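Local coordinates for putative TRAP PERIPLASMIC SOLUTE BINDING PROTEIN (Haemophilus influenzae, PDB 4PBQ), which binds L-gulonate in its ligand pocket and probably serves as the periplasmic solute receptor of a TRAP transporter, at residues D97-F109 / L305-V319. Sequence-based numbering, arbitrary orientation.
Sequences DPIFGVWEWPYLF and LYDSFYKKYDWAKDV. With 2UF (L-gulonate), chain D.
The indole of Trp-105 is sandwiched: the Phe-309 ring stacks face to face on it, centroids 3.7 Å apart, while CG2 of Val-102 lies over the opposite face, offset toward the rim. At its edge, near the ring plane, sits CB of Ala-316, and Trp-105 also makes an offset edge-to-face pair with Tyr-306, planes at 87°. The aromatic cluster joins the ligand-bearing loop of this TRAP solute-binding protein to its C-terminal helices: the 3-10 segment 98-104 and the turn after it lie against the junction of helices 292-312 and 316-326. With CG beside its backbone N and anti to the carbonyl carbon (chi1 -71°), Trp-105 reaches into that junction, where its CZ2 meets CH2 of Trp-315 at 3.6 Å, rim to rim. Ile-99 covers one face of Trp-315, its CG1 making a CH-pi contact 4.0 Å from the six-ring centroid. Next to Trp-105, the carboxylate of Glu-104 leads away from the helices and binds L-gulonate, OE1 accepting from O1 and OE2 from O2, the latter at 2.6 Å. At the rim of the cluster, Tyr-306 OH donates to Pro-106 O at 2.7 Å, approaching from above the carbonyl plane, 36° out of it.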
loop_
_atom_site.group_PDB
_atom_site.type_symbol
_atom_site.label_atom_id
_atom_site.label_comp_id
_atom_site.label_asym_id
_atom_site.label_seq_id
_atom_site.Cartn_x
_atom_site.Cartn_y
_atom_site.Cartn_z
ATOM N N ASP A 97 -15.870 2.189 -3.198
ATOM C CA ASP A 97 -16.097 1.396 -4.399
ATOM C C ASP A 97 -15.071 0.283 -4.388
ATOM O O ASP A 97 -13.872 0.528 -4.503
ATOM C CB ASP A 97 -15.952 2.260 -5.667
ATOM C CG ASP A 97 -16.318 1.515 -6.948
ATOM O OD1 ASP A 97 -16.244 0.272 -6.964
ATOM O OD2 ASP A 97 -16.674 2.176 -7.962
ATOM N N PRO A 98 -15.530 -0.964 -4.292
ATOM C CA PRO A 98 -14.591 -2.060 -4.029
ATOM C C PRO A 98 -13.600 -2.318 -5.158
ATOM O O PRO A 98 -12.602 -2.983 -4.912
ATOM C CB PRO A 98 -15.498 -3.286 -3.849
ATOM C CG PRO A 98 -16.868 -2.750 -3.653
ATOM C CD PRO A 98 -16.933 -1.418 -4.318
ATOM N N ILE A 99 -13.863 -1.822 -6.363
ATOM C CA ILE A 99 -12.958 -2.109 -7.470
ATOM C C ILE A 99 -11.538 -1.610 -7.166
ATOM O O ILE A 99 -10.544 -2.206 -7.597
ATOM C CB ILE A 99 -13.485 -1.558 -8.828
ATOM C CG1 ILE A 99 -12.721 -2.241 -9.968
ATOM C CG2 ILE A 99 -13.380 -0.041 -8.894
ATOM C CD1 ILE A 99 -13.498 -2.394 -11.238
ATOM N N PHE A 100 -11.444 -0.526 -6.412
ATOM C CA PHE A 100 -10.127 0.063 -6.124
ATOM C C PHE A 100 -9.255 -0.815 -5.239
ATOM O O PHE A 100 -8.039 -0.615 -5.164
ATOM C CB PHE A 100 -10.276 1.455 -5.488
ATOM C CG PHE A 100 -11.056 2.409 -6.340
ATOM C CD1 PHE A 100 -10.686 2.629 -7.667
ATOM C CD2 PHE A 100 -12.153 3.075 -5.839
ATOM C CE1 PHE A 100 -11.409 3.505 -8.477
ATOM C CE2 PHE A 100 -12.902 3.923 -6.655
ATOM C CZ PHE A 100 -12.520 4.144 -7.975
ATOM N N GLY A 101 -9.857 -1.777 -4.549
ATOM C CA GLY A 101 -9.097 -2.628 -3.659
ATOM C C GLY A 101 -8.549 -3.911 -4.286
ATOM O O GLY A 101 -7.884 -4.709 -3.599
ATOM N N VAL A 102 -8.819 -4.111 -5.577
ATOM C CA VAL A 102 -8.507 -5.375 -6.238
ATOM C C VAL A 102 -7.018 -5.736 -6.176
ATOM O O VAL A 102 -6.682 -6.913 -6.102
ATOM C CB VAL A 102 -9.009 -5.397 -7.708
ATOM C CG1 VAL A 102 -8.275 -4.382 -8.573
ATOM C CG2 VAL A 102 -8.887 -6.791 -8.299
ATOM N N TRP A 103 -6.134 -4.738 -6.176
ATOM C CA TRP A 103 -4.692 -5.015 -6.253
ATOM C C TRP A 103 -4.170 -5.723 -5.016
ATOM O O TRP A 103 -3.128 -6.342 -5.092
ATOM C CB TRP A 103 -3.879 -3.721 -6.490
ATOM C CG TRP A 103 -4.527 -2.862 -7.504
ATOM C CD1 TRP A 103 -5.069 -1.616 -7.315
ATOM C CD2 TRP A 103 -4.743 -3.186 -8.885
ATOM N NE1 TRP A 103 -5.617 -1.159 -8.492
ATOM C CE2 TRP A 103 -5.422 -2.107 -9.468
ATOM C CE3 TRP A 103 -4.428 -4.292 -9.687
ATOM C CZ2 TRP A 103 -5.794 -2.105 -10.796
ATOM C CZ3 TRP A 103 -4.800 -4.272 -11.020
ATOM C CH2 TRP A 103 -5.476 -3.203 -11.553
ATOM N N GLU A 104 -4.894 -5.603 -3.899
ATOM C CA GLU A 104 -4.546 -6.236 -2.637
ATOM C C GLU A 104 -5.257 -7.586 -2.414
ATOM O O GLU A 104 -5.143 -8.174 -1.350
ATOM C CB GLU A 104 -4.823 -5.287 -1.472
ATOM C CG GLU A 104 -3.727 -4.198 -1.324
ATOM C CD GLU A 104 -4.052 -3.135 -0.273
ATOM O OE1 GLU A 104 -5.261 -2.916 -0.004
ATOM O OE2 GLU A 104 -3.096 -2.570 0.326
ATOM N N TRP A 105 -5.943 -8.113 -3.420
ATOM C CA TRP A 105 -6.501 -9.450 -3.270
ATOM C C TRP A 105 -5.348 -10.446 -3.088
ATOM O O TRP A 105 -4.311 -10.339 -3.748
ATOM C CB TRP A 105 -7.393 -9.804 -4.455
ATOM C CG TRP A 105 -8.694 -9.030 -4.480
ATOM C CD1 TRP A 105 -9.081 -8.042 -3.614
ATOM C CD2 TRP A 105 -9.736 -9.151 -5.440
ATOM N NE1 TRP A 105 -10.322 -7.555 -3.978
ATOM C CE2 TRP A 105 -10.739 -8.219 -5.097
ATOM C CE3 TRP A 105 -9.931 -9.964 -6.561
ATOM C CZ2 TRP A 105 -11.915 -8.093 -5.826
ATOM C CZ3 TRP A 105 -11.104 -9.836 -7.276
ATOM C CH2 TRP A 105 -12.080 -8.914 -6.903
ATOM N N PRO A 106 -5.519 -11.438 -2.200
ATOM C CA PRO A 106 -4.370 -12.289 -1.831
ATOM C C PRO A 106 -3.815 -13.120 -2.986
ATOM O O PRO A 106 -4.568 -13.655 -3.804
ATOM C CB PRO A 106 -4.946 -13.184 -0.727
ATOM C CG PRO A 106 -6.000 -12.340 -0.113
ATOM C CD PRO A 106 -6.649 -11.635 -1.278
ATOM N N TYR A 107 -2.493 -13.184 -3.080
ATOM C CA TYR A 107 -1.811 -14.026 -4.070
ATOM C C TYR A 107 -2.113 -13.654 -5.545
ATOM O O TYR A 107 -2.007 -14.476 -6.456
ATOM C CB TYR A 107 -2.052 -15.524 -3.741
ATOM C CG TYR A 107 -1.695 -15.823 -2.295
ATOM C CD1 TYR A 107 -0.377 -15.805 -1.876
ATOM C CD2 TYR A 107 -2.678 -16.071 -1.343
ATOM C CE1 TYR A 107 -0.020 -16.011 -0.534
ATOM C CE2 TYR A 107 -2.346 -16.275 -0.012
ATOM C CZ TYR A 107 -1.019 -16.271 0.397
ATOM O OH TYR A 107 -0.680 -16.497 1.714
ATOM N N LEU A 108 -2.440 -12.385 -5.770
ATOM C CA LEU A 108 -2.694 -11.884 -7.110
ATOM C C LEU A 108 -1.404 -11.805 -7.933
ATOM O O LEU A 108 -1.421 -12.086 -9.134
ATOM C CB LEU A 108 -3.360 -10.507 -7.031
ATOM C CG LEU A 108 -4.005 -9.957 -8.298
ATOM C CD1 LEU A 108 -5.144 -10.845 -8.778
ATOM C CD2 LEU A 108 -4.491 -8.536 -8.017
ATOM N N PHE A 109 -0.295 -11.445 -7.279
ATOM C CA PHE A 109 0.995 -11.235 -7.948
ATOM C C PHE A 109 2.090 -12.122 -7.382
ATOM O O PHE A 109 2.218 -12.210 -6.168
ATOM C CB PHE A 109 1.471 -9.796 -7.761
ATOM C CG PHE A 109 0.496 -8.757 -8.194
ATOM C CD1 PHE A 109 -0.171 -8.846 -9.408
ATOM C CD2 PHE A 109 0.272 -7.653 -7.398
ATOM C CE1 PHE A 109 -1.060 -7.866 -9.804
ATOM C CE2 PHE A 109 -0.622 -6.655 -7.796
ATOM C CZ PHE A 109 -1.284 -6.763 -8.995
ATOM N N LEU A 305 -12.107 -16.139 -0.139
ATOM C CA LEU A 305 -12.269 -14.711 -0.404
ATOM C C LEU A 305 -12.691 -14.503 -1.850
ATOM O O LEU A 305 -13.589 -13.711 -2.132
ATOM C CB LEU A 305 -10.991 -13.935 -0.113
ATOM C CG LEU A 305 -10.434 -14.092 1.305
ATOM C CD1 LEU A 305 -9.045 -13.495 1.354
ATOM C CD2 LEU A 305 -11.349 -13.430 2.294
ATOM N N TYR A 306 -12.040 -15.233 -2.756
ATOM C CA TYR A 306 -12.319 -15.145 -4.176
ATOM C C TYR A 306 -13.675 -15.712 -4.503
ATOM O O TYR A 306 -14.401 -15.158 -5.336
ATOM C CB TYR A 306 -11.241 -15.874 -4.974
ATOM C CG TYR A 306 -9.957 -15.091 -5.102
ATOM C CD1 TYR A 306 -8.959 -15.177 -4.130
ATOM C CD2 TYR A 306 -9.743 -14.275 -6.192
ATOM C CE1 TYR A 306 -7.768 -14.431 -4.258
ATOM C CE2 TYR A 306 -8.596 -13.535 -6.317
ATOM C CZ TYR A 306 -7.606 -13.616 -5.352
ATOM O OH TYR A 306 -6.466 -12.862 -5.563
ATOM N N ASP A 307 -14.044 -16.807 -3.840
ATOM C CA ASP A 307 -15.375 -17.351 -4.054
ATOM C C ASP A 307 -16.414 -16.267 -3.822
ATOM O O ASP A 307 -17.395 -16.128 -4.580
ATOM C CB ASP A 307 -15.655 -18.515 -3.105
ATOM C CG ASP A 307 -14.763 -19.712 -3.368
ATOM O OD1 ASP A 307 -14.191 -19.819 -4.482
ATOM O OD2 ASP A 307 -14.638 -20.546 -2.449
ATOM N N SER A 308 -16.215 -15.518 -2.749
ATOM C CA SER A 308 -17.133 -14.462 -2.396
ATOM C C SER A 308 -17.051 -13.310 -3.424
ATOM O O SER A 308 -18.082 -12.781 -3.832
ATOM C CB SER A 308 -16.843 -13.993 -0.967
ATOM O OG SER A 308 -17.695 -12.936 -0.580
ATOM N N PHE A 309 -15.854 -12.930 -3.871
ATOM C CA PHE A 309 -15.750 -11.826 -4.832
ATOM C C PHE A 309 -16.572 -12.140 -6.088
ATOM O O PHE A 309 -17.278 -11.296 -6.621
ATOM C CB PHE A 309 -14.299 -11.570 -5.311
ATOM C CG PHE A 309 -13.305 -11.211 -4.229
ATOM C CD1 PHE A 309 -13.659 -10.441 -3.150
ATOM C CD2 PHE A 309 -11.985 -11.636 -4.342
ATOM C CE1 PHE A 309 -12.705 -10.114 -2.175
ATOM C CE2 PHE A 309 -11.048 -11.319 -3.377
ATOM C CZ PHE A 309 -11.419 -10.546 -2.301
ATOM N N TYR A 310 -16.458 -13.365 -6.571
ATOM C CA TYR A 310 -17.133 -13.748 -7.797
ATOM C C TYR A 310 -18.661 -13.784 -7.635
ATOM O O TYR A 310 -19.391 -13.612 -8.610
ATOM C CB TYR A 310 -16.583 -15.087 -8.289
ATOM C CG TYR A 310 -15.115 -15.023 -8.692
ATOM C CD1 TYR A 310 -14.611 -13.934 -9.400
ATOM C CD2 TYR A 310 -14.233 -16.040 -8.359
ATOM C CE1 TYR A 310 -13.277 -13.870 -9.771
ATOM C CE2 TYR A 310 -12.901 -15.980 -8.725
ATOM C CZ TYR A 310 -12.428 -14.896 -9.434
ATOM O OH TYR A 310 -11.099 -14.837 -9.802
ATOM N N LYS A 311 -19.137 -13.989 -6.414
ATOM C CA LYS A 311 -20.573 -13.966 -6.150
ATOM C C LYS A 311 -21.163 -12.575 -5.963
ATOM O O LYS A 311 -22.356 -12.379 -6.198
ATOM C CB LYS A 311 -20.910 -14.783 -4.908
ATOM C CG LYS A 311 -20.622 -16.242 -5.048
ATOM C CD LYS A 311 -21.357 -17.044 -3.992
ATOM C CE LYS A 311 -21.081 -18.530 -4.143
ATOM N NZ LYS A 311 -21.143 -18.988 -5.565
ATOM N N LYS A 312 -20.366 -11.620 -5.502
ATOM C CA LYS A 312 -20.924 -10.328 -5.111
ATOM C C LYS A 312 -20.532 -9.196 -6.058
ATOM O O LYS A 312 -21.178 -8.146 -6.074
ATOM C CB LYS A 312 -20.528 -9.998 -3.668
ATOM C CG LYS A 312 -19.050 -9.789 -3.451
ATOM C CD LYS A 312 -18.727 -9.624 -1.955
ATOM C CE LYS A 312 -17.215 -9.599 -1.709
ATOM N NZ LYS A 312 -16.821 -9.273 -0.305
ATOM N N TYR A 313 -19.488 -9.419 -6.856
ATOM C CA TYR A 313 -19.018 -8.418 -7.820
ATOM C C TYR A 313 -19.196 -8.920 -9.255
ATOM O O TYR A 313 -18.581 -9.909 -9.649
ATOM C CB TYR A 313 -17.546 -8.111 -7.595
ATOM C CG TYR A 313 -17.181 -7.613 -6.222
ATOM C CD1 TYR A 313 -18.047 -6.814 -5.481
ATOM C CD2 TYR A 313 -15.972 -7.959 -5.661
ATOM C CE1 TYR A 313 -17.694 -6.363 -4.229
ATOM C CE2 TYR A 313 -15.611 -7.514 -4.417
ATOM C CZ TYR A 313 -16.473 -6.717 -3.701
ATOM O OH TYR A 313 -16.086 -6.264 -2.454
ATOM N N ASP A 314 -20.029 -8.237 -10.033
ATOM C CA ASP A 314 -20.283 -8.642 -11.415
ATOM C C ASP A 314 -19.082 -8.405 -12.332
ATOM O O ASP A 314 -19.067 -8.884 -13.466
ATOM C CB ASP A 314 -21.495 -7.887 -11.978
ATOM C CG ASP A 314 -21.134 -6.497 -12.474
ATOM O OD1 ASP A 314 -20.819 -6.360 -13.674
ATOM O OD2 ASP A 314 -21.150 -5.546 -11.668
ATOM N N TRP A 315 -18.081 -7.674 -11.847
ATOM C CA TRP A 315 -16.899 -7.355 -12.652
ATOM C C TRP A 315 -15.686 -8.210 -12.318
ATOM O O TRP A 315 -14.667 -8.144 -13.010
ATOM C CB TRP A 315 -16.522 -5.882 -12.443
ATOM C CG TRP A 315 -16.493 -5.474 -10.986
ATOM C CD1 TRP A 315 -17.507 -4.886 -10.284
ATOM C CD2 TRP A 315 -15.413 -5.646 -10.055
ATOM N NE1 TRP A 315 -17.130 -4.687 -8.987
ATOM C CE2 TRP A 315 -15.846 -5.140 -8.818
ATOM C CE3 TRP A 315 -14.126 -6.181 -10.147
ATOM C CZ2 TRP A 315 -15.038 -5.151 -7.683
ATOM C CZ3 TRP A 315 -13.330 -6.202 -9.021
ATOM C CH2 TRP A 315 -13.783 -5.684 -7.806
ATOM N N ALA A 316 -15.771 -8.988 -11.246
ATOM C CA ALA A 316 -14.574 -9.616 -10.708
ATOM C C ALA A 316 -13.987 -10.637 -11.674
ATOM O O ALA A 316 -12.781 -10.668 -11.869
ATOM C CB ALA A 316 -14.853 -10.234 -9.359
ATOM N N LYS A 317 -14.834 -11.453 -12.296
ATOM C CA LYS A 317 -14.353 -12.481 -13.209
ATOM C C LYS A 317 -13.551 -11.853 -14.354
ATOM O O LYS A 317 -12.435 -12.283 -14.666
ATOM C CB LYS A 317 -15.539 -13.287 -13.754
ATOM C CG LYS A 317 -15.157 -14.437 -14.665
ATOM C CD LYS A 317 -16.394 -15.097 -15.281
ATOM C CE LYS A 317 -16.037 -16.419 -15.936
ATOM N NZ LYS A 317 -14.727 -16.346 -16.652
ATOM N N ASP A 318 -14.118 -10.813 -14.952
ATOM C CA ASP A 318 -13.495 -10.126 -16.075
ATOM C C ASP A 318 -12.192 -9.415 -15.655
ATOM O O ASP A 318 -11.198 -9.454 -16.385
ATOM C CB ASP A 318 -14.471 -9.110 -16.668
ATOM C CG ASP A 318 -13.892 -8.356 -17.842
ATOM O OD1 ASP A 318 -13.429 -9.016 -18.797
ATOM O OD2 ASP A 318 -13.891 -7.101 -17.803
ATOM N N VAL A 319 -12.201 -8.770 -14.490
ATOM C CA VAL A 319 -11.034 -8.001 -14.064
ATOM C C VAL A 319 -9.873 -8.932 -13.767
ATOM O O VAL A 319 -8.750 -8.700 -14.223
ATOM C CB VAL A 319 -11.351 -7.073 -12.864
ATOM C CG1 VAL A 319 -10.070 -6.458 -12.288
ATOM C CG2 VAL A 319 -12.301 -5.972 -13.299
HETATM O O6A 2UF D . -2.229 0.995 7.698
HETATM C C6 2UF D . -1.798 0.069 6.997
HETATM O O6B 2UF D . -1.455 -1.049 7.411
HETATM C C5 2UF D . -1.629 0.360 5.492
HETATM O O5 2UF D . -0.587 -0.451 4.994
HETATM C C4 2UF D . -2.935 0.061 4.723
HETATM O O4 2UF D . -3.965 0.971 5.142
HETATM C C3 2UF D . -2.685 0.175 3.203
HETATM O O3 2UF D . -2.016 1.430 2.833
HETATM C C2 2UF D . -3.998 0.070 2.409
HETATM O O2 2UF D . -3.593 -0.160 1.073
HETATM C C1 2UF D . -4.853 -1.155 2.856
HETATM O O1 2UF D . -5.965 -1.259 1.952
HETATM O O HOH W 1 -13.059 -6.729 -2.137
#